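Local coordinates for protein DNA polymerase sliding clamp 2 (PDB 3AIZ) that forms part of a toroidal ring around DNA and tethers DNA polymerase and other proteins to it during high-speed replication, at residues 208-219 with 230-240; 19-30 with 65-75. One frame throughout, in Å; residues are numbered along the deposited sequence.

How the interactions relate
Interaction 1 lies in the C-terminal domain about 6 Å (centre to centre) from the middle of the chain, and interaction 2 in the N-terminal domain about 14 Å from it; their centres are about 19 Å apart. Both combine an antiparallel strand pair with a helix end, but the balance differs. Interaction 1 has one strand bridge and is largely aliphatic packing of a helix end and the turn after it on strands 226-233 and 239-244. Interaction 2 is mainly a long strand pair, buried on its Ile26-Leu28-Phe30 face and more polar toward Glu25 and Lys69. The two meet where Leu20 packs on Val208 and Val211, and Leu19 on Leu240, across the domain boundary.

Interaction 1. Residues 208-219 with 230-240; sequences VFKVTSISQNVT and IEVPTDSGGQL
Ser215 holds OG trans to its own N (chi1 177°), which delivers the hydroxyl to Pro233 O at 2.9 Å, in the carbonyl plane and on a lone pair. The same OG accepts from Asn217 N at 3.1 Å, making an ST turn, so one buried hydroxyl shapes the turn after the helix and ties it to the strand. Val232 sets its two methyls against the 3-10 turn and Ser215: Val232 CG1 lies 3.6 Å from Ile214 CG1 and touches Ser215, while Val232 CG2 meets Thr212 CG2 at 3.7 Å. Thr212, in the 3-10 turn after the helix, hydrogen-bonds OG1 back to Phe209 O, leaving its methyl to the strand. Ile230 CG2 touches that methyl and also Val218 CG1, 3.5 Å away. On the neighbouring strand, Leu240 CD1 receives Ile214 CD1 at 4.0 Å and Val211 CG1. Thr219 and Glu231 close the contact as an antiparallel hydrogen-bonded pair, Thr219 N to Glu231 O 3.1 Å and Glu231 N to Thr219 O 2.8 Å. Leu143 of helix 140-150 packs on Thr212 and Val218. The arrangement, helix 202-211 laid on the hairpin 218-223/226-233, is that of a PCNA domain, whose helices line the DNA-facing inside of the ring.

Interaction 2. Residues 19-30 with 65-75; sequences LLKVTDEIILNF and PLGIKININDL
The Phe30 ring has Leu66 O at its edge, in the ring plane, while Ile68 CD1 comes obliquely to CE1 at 3.9 Å. Beyond the other end of the strand pair, and at its last residues, the flat groups are polar: the Asp24 carboxylate and the Asn73 amide are turned 73° apart with Asn73 ND2 3.5 Å from Asp24 CG, and the Glu25 side chain crosses that of Asn71 at about a right angle, OE2 nearest Asn71 CB. Glu25 folds over at its second torsion (chi2 -78°), and Lys69, extended until its last bond, bends NZ back over the Glu25 chain, giving a salt bridge from Glu25 OE1 to Lys69 NZ of 3.5 Å. Strands 25-30 and 66-71 are adjacent antiparallel strands of the N-terminal PCNA domain, their axes 4.4 Å apart at closest; backbone bonds join Ile26 with Ile70, Leu28 with Ile68 and Phe30 with Leu66. On the buried face Leu28 CD1 meets Ile70 CD1 at 3.5 Å, and Leu98 of strand 97-104 packs on Leu28, Ile68 and Ile70. Gly67 lies opposite Asn29, whose OD1 takes the backbone N of Asp123. As the second strand passes into helix 72-80, Asn71 OD1 caps it by accepting from Asn73 N at 2.9 Å, and Ile72 N donates to Asp24 O, 2.9 Å away and tilted from the carbonyl plane. With CG1 trans to its N (chi1 -174°), Ile72 directs CD1 to the type II turn 19-22 before strand 25-30, meeting Val22 CG1 tip to tip and Leu19 CD1 obliquely at 3.5 Å.

Interaction 1. Residues 208-219 with 230-240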
loop_
_atom_site.group_PDB
_atom_site.type_symbol
_atom_site.label_atom_id
_atom_site.label_comp_id
_atom_site.label_asym_id
_atom_site.label_seq_id
_atom_site.Cartn_x
_atom_site.Cartn_y
_atom_site.Cartn_z
ATOM N N VAL A 208 29.650 -13.755 7.597
ATOM C CA VAL A 208 29.913 -14.647 6.475
ATOM C C VAL A 208 28.823 -15.705 6.336
ATOM O O VAL A 208 28.205 -15.835 5.279
ATOM C CB VAL A 208 31.279 -15.347 6.619
ATOM C CG1 VAL A 208 31.465 -16.384 5.520
ATOM C CG2 VAL A 208 32.403 -14.326 6.591
ATOM N N PHE A 209 28.595 -16.458 7.407
ATOM C CA PHE A 209 27.593 -17.519 7.410
ATOM C C PHE A 209 26.238 -17.033 6.908
ATOM O O PHE A 209 25.580 -17.711 6.119
ATOM C CB PHE A 209 27.452 -18.118 8.810
ATOM C CG PHE A 209 28.407 -19.244 9.084
ATOM C CD1 PHE A 209 29.630 -19.304 8.439
ATOM C CD2 PHE A 209 28.082 -20.241 9.989
ATOM C CE1 PHE A 209 30.509 -20.339 8.688
ATOM C CE2 PHE A 209 28.958 -21.278 10.243
ATOM C CZ PHE A 209 30.173 -21.328 9.593
ATOM N N LYS A 210 25.827 -15.857 7.369
ATOM C CA LYS A 210 24.546 -15.284 6.975
ATOM C C LYS A 210 24.477 -15.099 5.461
ATOM O O LYS A 210 23.426 -15.283 4.849
ATOM C CB LYS A 210 24.321 -13.949 7.690
ATOM C CG LYS A 210 22.955 -13.324 7.455
ATOM C CD LYS A 210 22.755 -12.107 8.349
ATOM C CE LYS A 210 21.431 -11.410 8.063
ATOM N NZ LYS A 210 21.382 -10.840 6.684
ATOM N N VAL A 211 25.612 -14.748 4.864
ATOM C CA VAL A 211 25.693 -14.514 3.426
ATOM C C VAL A 211 25.612 -15.809 2.617
ATOM O O VAL A 211 25.070 -15.827 1.512
ATOM C CB VAL A 211 26.993 -13.766 3.059
ATOM C CG1 VAL A 211 27.206 -13.762 1.554
ATOM C CG2 VAL A 211 26.960 -12.348 3.605
ATOM N N THR A 212 26.145 -16.891 3.174
ATOM C CA THR A 212 26.222 -18.162 2.459
ATOM C C THR A 212 24.852 -18.769 2.166
ATOM O O THR A 212 24.760 -19.812 1.521
ATOM C CB THR A 212 27.059 -19.197 3.236
ATOM O OG1 THR A 212 26.331 -19.637 4.390
ATOM C CG2 THR A 212 28.385 -18.597 3.669
ATOM N N SER A 213 23.793 -18.119 2.639
ATOM C CA SER A 213 22.439 -18.631 2.439
ATOM C C SER A 213 22.030 -18.609 0.967
ATOM O O SER A 213 21.103 -19.311 0.564
ATOM C CB SER A 213 21.430 -17.847 3.284
ATOM O OG SER A 213 21.366 -16.489 2.884
ATOM N N ILE A 214 22.730 -17.806 0.169
ATOM C CA ILE A 214 22.437 -17.697 -1.259
ATOM C C ILE A 214 22.846 -18.956 -2.020
ATOM O O ILE A 214 22.599 -19.074 -3.221
ATOM C CB ILE A 214 23.148 -16.484 -1.894
ATOM C CG1 ILE A 214 24.658 -16.727 -1.964
ATOM C CG2 ILE A 214 22.827 -15.211 -1.124
ATOM C CD1 ILE A 214 25.432 -15.591 -2.594
ATOM N N SER A 215 23.479 -19.890 -1.319
ATOM C CA SER A 215 23.905 -21.145 -1.923
ATOM C C SER A 215 23.270 -22.329 -1.207
ATOM O O SER A 215 22.960 -22.254 -0.019
ATOM C CB SER A 215 25.429 -21.271 -1.886
ATOM O OG SER A 215 25.853 -22.520 -2.405
ATOM N N GLN A 216 23.072 -23.420 -1.939
ATOM C CA GLN A 216 22.510 -24.631 -1.357
ATOM C C GLN A 216 23.609 -25.643 -1.065
ATOM O O GLN A 216 23.369 -26.670 -0.431
ATOM C CB GLN A 216 21.461 -25.243 -2.288
ATOM C CG GLN A 216 20.170 -24.444 -2.379
ATOM C CD GLN A 216 19.139 -25.104 -3.275
ATOM O OE1 GLN A 216 19.476 -25.668 -4.316
ATOM N NE2 GLN A 216 17.874 -25.032 -2.875
ATOM N N ASN A 217 24.816 -25.345 -1.530
ATOM C CA ASN A 217 25.944 -26.246 -1.341
ATOM C C ASN A 217 27.210 -25.504 -0.936
ATOM O O ASN A 217 28.164 -25.409 -1.711
ATOM C CB ASN A 217 26.186 -27.071 -2.604
ATOM C CG ASN A 217 24.999 -27.944 -2.961
ATOM O OD1 ASN A 217 24.896 -29.086 -2.511
ATOM N ND2 ASN A 217 24.090 -27.408 -3.768
ATOM N N VAL A 218 27.208 -24.981 0.284
ATOM C CA VAL A 218 28.357 -24.268 0.819
ATOM C C VAL A 218 29.405 -25.251 1.326
ATOM O O VAL A 218 29.090 -26.166 2.086
ATOM C CB VAL A 218 27.949 -23.335 1.972
ATOM C CG1 VAL A 218 29.152 -22.553 2.471
ATOM C CG2 VAL A 218 26.845 -22.393 1.524
ATOM N N THR A 219 30.648 -25.063 0.897
ATOM C CA THR A 219 31.748 -25.903 1.356
ATOM C C THR A 219 32.590 -25.164 2.389
ATOM O O THR A 219 33.116 -24.085 2.119
ATOM C CB THR A 219 32.649 -26.353 0.189
ATOM O OG1 THR A 219 31.896 -27.177 -0.708
ATOM C CG2 THR A 219 33.840 -27.143 0.707
ATOM N N ILE A 230 35.414 -20.730 3.197
ATOM C CA ILE A 230 34.024 -20.951 2.814
ATOM C C ILE A 230 33.828 -20.721 1.316
ATOM O O ILE A 230 34.173 -19.663 0.791
ATOM C CB ILE A 230 33.049 -20.042 3.596
ATOM C CG1 ILE A 230 33.023 -20.416 5.079
ATOM C CG2 ILE A 230 31.648 -20.145 3.021
ATOM C CD1 ILE A 230 34.195 -19.889 5.865
ATOM N N GLU A 231 33.279 -21.720 0.634
ATOM C CA GLU A 231 32.980 -21.606 -0.785
ATOM C C GLU A 231 31.473 -21.512 -0.997
ATOM O O GLU A 231 30.723 -22.393 -0.578
ATOM C CB GLU A 231 33.540 -22.803 -1.554
ATOM C CG GLU A 231 35.032 -23.031 -1.364
ATOM C CD GLU A 231 35.561 -24.172 -2.217
ATOM O OE1 GLU A 231 34.933 -24.484 -3.252
ATOM O OE2 GLU A 231 36.607 -24.753 -1.855
ATOM N N VAL A 232 31.037 -20.440 -1.648
ATOM C CA VAL A 232 29.620 -20.216 -1.900
ATOM C C VAL A 232 29.337 -20.236 -3.398
ATOM O O VAL A 232 29.321 -19.189 -4.046
ATOM C CB VAL A 232 29.155 -18.869 -1.315
ATOM C CG1 VAL A 232 27.651 -18.720 -1.456
ATOM C CG2 VAL A 232 29.570 -18.754 0.143
ATOM N N PRO A 233 29.115 -21.434 -3.952
ATOM C CA PRO A 233 28.873 -21.623 -5.385
ATOM C C PRO A 233 27.460 -21.214 -5.779
ATOM O O PRO A 233 26.547 -21.280 -4.958
ATOM C CB PRO A 233 29.027 -23.139 -5.572
ATOM C CG PRO A 233 29.611 -23.656 -4.285
ATOM C CD PRO A 233 29.142 -22.715 -3.233
ATOM N N THR A 234 27.289 -20.796 -7.029
ATOM C CA THR A 234 25.963 -20.540 -7.573
ATOM C C THR A 234 25.677 -21.560 -8.668
ATOM O O THR A 234 26.581 -22.256 -9.124
ATOM C CB THR A 234 25.842 -19.116 -8.143
ATOM O OG1 THR A 234 26.732 -18.964 -9.255
ATOM C CG2 THR A 234 26.184 -18.085 -7.079
ATOM N N ASP A 235 24.420 -21.649 -9.087
ATOM C CA ASP A 235 24.028 -22.629 -10.095
ATOM C C ASP A 235 24.512 -22.246 -11.492
ATOM O O ASP A 235 24.300 -22.985 -12.453
ATOM C CB ASP A 235 22.509 -22.826 -10.098
ATOM C CG ASP A 235 22.011 -23.537 -8.853
ATOM O OD1 ASP A 235 22.846 -24.096 -8.109
ATOM O OD2 ASP A 235 20.783 -23.540 -8.618
ATOM N N SER A 236 25.165 -21.094 -11.601
ATOM C CA SER A 236 25.635 -20.611 -12.895
ATOM C C SER A 236 27.159 -20.497 -12.966
ATOM O O SER A 236 27.709 -20.060 -13.978
ATOM C CB SER A 236 24.977 -19.273 -13.242
ATOM O OG SER A 236 25.123 -18.343 -12.184
ATOM N N GLY A 237 27.835 -20.894 -11.891
ATOM C CA GLY A 237 29.286 -20.905 -11.866
ATOM C C GLY A 237 29.892 -19.881 -10.925
ATOM O O GLY A 237 30.853 -20.175 -10.213
ATOM N N GLY A 238 29.335 -18.675 -10.928
ATOM C CA GLY A 238 29.798 -17.610 -10.055
ATOM C C GLY A 238 30.026 -18.112 -8.644
ATOM O O GLY A 238 29.210 -18.857 -8.100
ATOM N N GLN A 239 31.133 -17.695 -8.042
ATOM C CA GLN A 239 31.559 -18.276 -6.779
ATOM C C GLN A 239 32.024 -17.232 -5.770
ATOM O O GLN A 239 32.786 -16.324 -6.103
ATOM C CB GLN A 239 32.671 -19.296 -7.035
ATOM C CG GLN A 239 33.133 -20.058 -5.809
ATOM C CD GLN A 239 34.095 -21.179 -6.157
ATOM O OE1 GLN A 239 34.407 -21.401 -7.328
ATOM N NE2 GLN A 239 34.566 -21.893 -5.140
ATOM N N LEU A 240 31.550 -17.367 -4.536
ATOM C CA LEU A 240 32.033 -16.550 -3.430
ATOM C C LEU A 240 32.981 -17.376 -2.574
ATOM O O LEU A 240 32.707 -18.536 -2.273
ATOM C CB LEU A 240 30.870 -16.037 -2.579
ATOM C CG LEU A 240 30.414 -14.600 -2.833
ATOM C CD1 LEU A 240 29.205 -14.262 -1.975
ATOM C CD2 LEU A 240 31.548 -13.626 -2.569
#

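Interaction 2. Residues 19-30 with 65-75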
loop_
_atom_site.group_PDB
_atom_site.type_symbol
_atom_site.label_atom_id
_atom_site.label_comp_id
_atom_site.label_asym_id
_atom_site.label_seq_id
_atom_site.Cartn_x
_atom_site.Cartn_y
_atom_site.Cartn_z
ATOM N N LEU A 19 29.611 -9.278 -0.679
ATOM C CA LEU A 19 30.892 -8.667 -0.348
ATOM C C LEU A 19 30.799 -7.887 0.962
ATOM O O LEU A 19 30.313 -6.756 0.990
ATOM C CB LEU A 19 31.361 -7.757 -1.484
ATOM C CG LEU A 19 31.497 -8.427 -2.854
ATOM C CD1 LEU A 19 32.042 -7.452 -3.884
ATOM C CD2 LEU A 19 32.387 -9.653 -2.766
ATOM N N LEU A 20 31.267 -8.502 2.045
ATOM C CA LEU A 20 31.176 -7.909 3.379
ATOM C C LEU A 20 32.109 -6.717 3.565
ATOM O O LEU A 20 33.289 -6.776 3.217
ATOM C CB LEU A 20 31.466 -8.961 4.452
ATOM C CG LEU A 20 30.438 -10.081 4.618
ATOM C CD1 LEU A 20 30.976 -11.162 5.537
ATOM C CD2 LEU A 20 29.122 -9.529 5.145
ATOM N N LYS A 21 31.572 -5.639 4.126
ATOM C CA LYS A 21 32.354 -4.438 4.408
ATOM C C LYS A 21 33.040 -3.893 3.161
ATOM O O LYS A 21 34.012 -3.144 3.259
ATOM C CB LYS A 21 33.397 -4.713 5.496
ATOM C CG LYS A 21 32.813 -5.047 6.860
ATOM C CD LYS A 21 33.915 -5.352 7.863
ATOM C CE LYS A 21 33.348 -5.698 9.231
ATOM N NZ LYS A 21 32.599 -4.560 9.834
ATOM N N VAL A 22 32.534 -4.267 1.990
ATOM C CA VAL A 22 33.113 -3.804 0.735
ATOM C C VAL A 22 32.895 -2.307 0.551
ATOM O O VAL A 22 31.780 -1.808 0.703
ATOM C CB VAL A 22 32.541 -4.560 -0.483
ATOM C CG1 VAL A 22 31.060 -4.255 -0.661
ATOM C CG2 VAL A 22 33.315 -4.197 -1.737
ATOM N N THR A 23 33.968 -1.592 0.232
ATOM C CA THR A 23 33.876 -0.159 -0.008
ATOM C C THR A 23 33.129 0.103 -1.314
ATOM O O THR A 23 32.757 -0.834 -2.022
ATOM C CB THR A 23 35.273 0.500 -0.042
ATOM O OG1 THR A 23 35.144 1.904 -0.304
ATOM C CG2 THR A 23 36.143 -0.138 -1.113
ATOM N N ASP A 24 32.903 1.374 -1.627
ATOM C CA ASP A 24 32.169 1.743 -2.832
ATOM C C ASP A 24 32.901 1.329 -4.108
ATOM O O ASP A 24 32.290 1.206 -5.170
ATOM C CB ASP A 24 31.889 3.248 -2.853
ATOM C CG ASP A 24 30.912 3.674 -1.773
ATOM O OD1 ASP A 24 30.520 2.820 -0.951
ATOM O OD2 ASP A 24 30.535 4.866 -1.751
ATOM N N GLU A 25 34.208 1.111 -3.998
ATOM C CA GLU A 25 35.025 0.784 -5.160
ATOM C C GLU A 25 35.644 -0.606 -5.048
ATOM O O GLU A 25 36.163 -0.981 -3.997
ATOM C CB GLU A 25 36.134 1.825 -5.337
ATOM C CG GLU A 25 35.649 3.270 -5.368
ATOM C CD GLU A 25 35.036 3.663 -6.701
ATOM O OE1 GLU A 25 35.493 3.147 -7.744
ATOM O OE2 GLU A 25 34.106 4.498 -6.706
ATOM N N ILE A 26 35.583 -1.369 -6.134
ATOM C CA ILE A 26 36.254 -2.662 -6.197
ATOM C C ILE A 26 37.055 -2.768 -7.485
ATOM O O ILE A 26 36.849 -1.993 -8.418
ATOM C CB ILE A 26 35.262 -3.835 -6.141
ATOM C CG1 ILE A 26 34.479 -3.935 -7.451
ATOM C CG2 ILE A 26 34.326 -3.687 -4.955
ATOM C CD1 ILE A 26 33.568 -5.139 -7.524
ATOM N N ILE A 27 37.967 -3.733 -7.534
ATOM C CA ILE A 27 38.766 -3.957 -8.730
ATOM C C ILE A 27 38.408 -5.284 -9.388
ATOM O O ILE A 27 38.746 -6.351 -8.877
ATOM C CB ILE A 27 40.273 -3.935 -8.418
ATOM C CG1 ILE A 27 40.688 -2.561 -7.890
ATOM C CG2 ILE A 27 41.079 -4.292 -9.656
ATOM C CD1 ILE A 27 42.170 -2.435 -7.616
ATOM N N LEU A 28 37.710 -5.208 -10.517
ATOM C CA LEU A 28 37.412 -6.391 -11.312
ATOM C C LEU A 28 38.641 -6.801 -12.108
ATOM O O LEU A 28 39.128 -6.045 -12.948
ATOM C CB LEU A 28 36.250 -6.124 -12.268
ATOM C CG LEU A 28 34.826 -6.247 -11.728
ATOM C CD1 LEU A 28 33.832 -5.785 -12.777
ATOM C CD2 LEU A 28 34.535 -7.679 -11.306
ATOM N N ASN A 29 39.144 -8.001 -11.840
ATOM C CA ASN A 29 40.314 -8.508 -12.541
ATOM C C ASN A 29 39.933 -9.483 -13.648
ATOM O O ASN A 29 39.357 -10.539 -13.387
ATOM C CB ASN A 29 41.280 -9.173 -11.559
ATOM C CG ASN A 29 41.765 -8.218 -10.486
ATOM O OD1 ASN A 29 42.389 -7.200 -10.779
ATOM N ND2 ASN A 29 41.479 -8.546 -9.232
ATOM N N PHE A 30 40.253 -9.116 -14.884
ATOM C CA PHE A 30 40.001 -9.979 -16.031
ATOM C C PHE A 30 41.264 -10.744 -16.405
ATOM O O PHE A 30 42.239 -10.157 -16.870
ATOM C CB PHE A 30 39.519 -9.157 -17.227
ATOM C CG PHE A 30 38.212 -8.456 -16.997
ATOM C CD1 PHE A 30 38.177 -7.205 -16.405
ATOM C CD2 PHE A 30 37.019 -9.047 -17.374
ATOM C CE1 PHE A 30 36.975 -6.557 -16.193
ATOM C CE2 PHE A 30 35.813 -8.404 -17.165
ATOM C CZ PHE A 30 35.792 -7.157 -16.573
ATOM N N PRO A 65 45.692 -9.598 -19.787
ATOM C CA PRO A 65 45.235 -9.353 -18.416
ATOM C C PRO A 65 45.065 -7.868 -18.112
ATOM O O PRO A 65 45.843 -7.045 -18.595
ATOM C CB PRO A 65 46.366 -9.940 -17.573
ATOM C CG PRO A 65 46.885 -11.058 -18.400
ATOM C CD PRO A 65 46.761 -10.613 -19.835
ATOM N N LEU A 66 44.052 -7.538 -17.316
ATOM C CA LEU A 66 43.753 -6.148 -16.995
ATOM C C LEU A 66 42.710 -6.053 -15.882
ATOM O O LEU A 66 41.851 -6.925 -15.749
ATOM C CB LEU A 66 43.273 -5.412 -18.250
ATOM C CG LEU A 66 42.857 -3.945 -18.129
ATOM C CD1 LEU A 66 43.151 -3.197 -19.421
ATOM C CD2 LEU A 66 41.387 -3.828 -17.758
ATOM N N GLY A 67 42.795 -4.994 -15.081
ATOM C CA GLY A 67 41.856 -4.784 -13.994
ATOM C C GLY A 67 41.193 -3.421 -14.047
ATOM O O GLY A 67 41.856 -2.410 -14.274
ATOM N N ILE A 68 39.881 -3.391 -13.837
ATOM C CA ILE A 68 39.132 -2.141 -13.880
ATOM C C ILE A 68 38.512 -1.814 -12.525
ATOM O O ILE A 68 37.639 -2.532 -12.043
ATOM C CB ILE A 68 38.010 -2.188 -14.933
ATOM C CG1 ILE A 68 38.509 -2.845 -16.221
ATOM C CG2 ILE A 68 37.480 -0.789 -15.209
ATOM C CD1 ILE A 68 37.469 -2.901 -17.319
ATOM N N LYS A 69 38.966 -0.722 -11.919
ATOM C CA LYS A 69 38.434 -0.281 -10.635
ATOM C C LYS A 69 37.126 0.479 -10.833
ATOM O O LYS A 69 37.121 1.598 -11.345
ATOM C CB LYS A 69 39.456 0.594 -9.908
ATOM C CG LYS A 69 39.042 1.011 -8.507
ATOM C CD LYS A 69 40.193 1.685 -7.779
ATOM C CE LYS A 69 39.798 2.087 -6.367
ATOM N NZ LYS A 69 38.727 3.120 -6.366
ATOM N N ILE A 70 36.019 -0.134 -10.425
ATOM C CA ILE A 70 34.697 0.440 -10.656
ATOM C C ILE A 70 33.902 0.626 -9.365
ATOM O O ILE A 70 34.234 0.051 -8.330
ATOM C CB ILE A 70 33.871 -0.443 -11.606
ATOM C CG1 ILE A 70 33.471 -1.743 -10.907
ATOM C CG2 ILE A 70 34.651 -0.729 -12.879
ATOM C CD1 ILE A 70 32.606 -2.647 -11.751
ATOM N N ASN A 71 32.850 1.436 -9.445
ATOM C CA ASN A 71 31.942 1.642 -8.324
ATOM C C ASN A 71 30.923 0.513 -8.250
ATOM O O ASN A 71 30.029 0.415 -9.091
ATOM C CB ASN A 71 31.234 2.994 -8.456
ATOM C CG ASN A 71 30.392 3.340 -7.239
ATOM O OD1 ASN A 71 29.874 2.458 -6.553
ATOM N ND2 ASN A 71 30.250 4.633 -6.969
ATOM N N ILE A 72 31.061 -0.338 -7.239
ATOM C CA ILE A 72 30.227 -1.529 -7.114
ATOM C C ILE A 72 28.735 -1.205 -7.035
ATOM O O ILE A 72 27.898 -1.995 -7.473
ATOM C CB ILE A 72 30.632 -2.373 -5.890
ATOM C CG1 ILE A 72 29.846 -3.685 -5.864
ATOM C CG2 ILE A 72 30.423 -1.588 -4.605
ATOM C CD1 ILE A 72 30.201 -4.583 -4.706
ATOM N N ASN A 73 28.408 -0.045 -6.478
ATOM C CA ASN A 73 27.015 0.363 -6.333
ATOM C C ASN A 73 26.291 0.457 -7.672
ATOM O O ASN A 73 25.172 -0.037 -7.818
ATOM C CB ASN A 73 26.922 1.692 -5.582
ATOM C CG ASN A 73 27.357 1.572 -4.133
ATOM O OD1 ASN A 73 26.948 0.652 -3.423
ATOM N ND2 ASN A 73 28.186 2.508 -3.685
ATOM N N ASP A 74 26.937 1.090 -8.647
ATOM C CA ASP A 74 26.365 1.232 -9.982
ATOM C C ASP A 74 26.138 -0.128 -10.630
ATOM O O ASP A 74 25.153 -0.332 -11.340
ATOM C CB ASP A 74 27.280 2.079 -10.868
ATOM C CG ASP A 74 27.441 3.494 -10.355
ATOM O OD1 ASP A 74 26.608 3.927 -9.531
ATOM O OD2 ASP A 74 28.399 4.175 -10.779
ATOM N N LEU A 75 27.057 -1.054 -10.382
ATOM C CA LEU A 75 26.977 -2.391 -10.958
ATOM C C LEU A 75 25.841 -3.195 -10.337
ATOM O O LEU A 75 25.343 -4.148 -10.934
ATOM C CB LEU A 75 28.310 -3.124 -10.786
ATOM C CG LEU A 75 28.415 -4.527 -11.386
ATOM C CD1 LEU A 75 27.965 -4.530 -12.838
ATOM C CD2 LEU A 75 29.837 -5.051 -11.260
#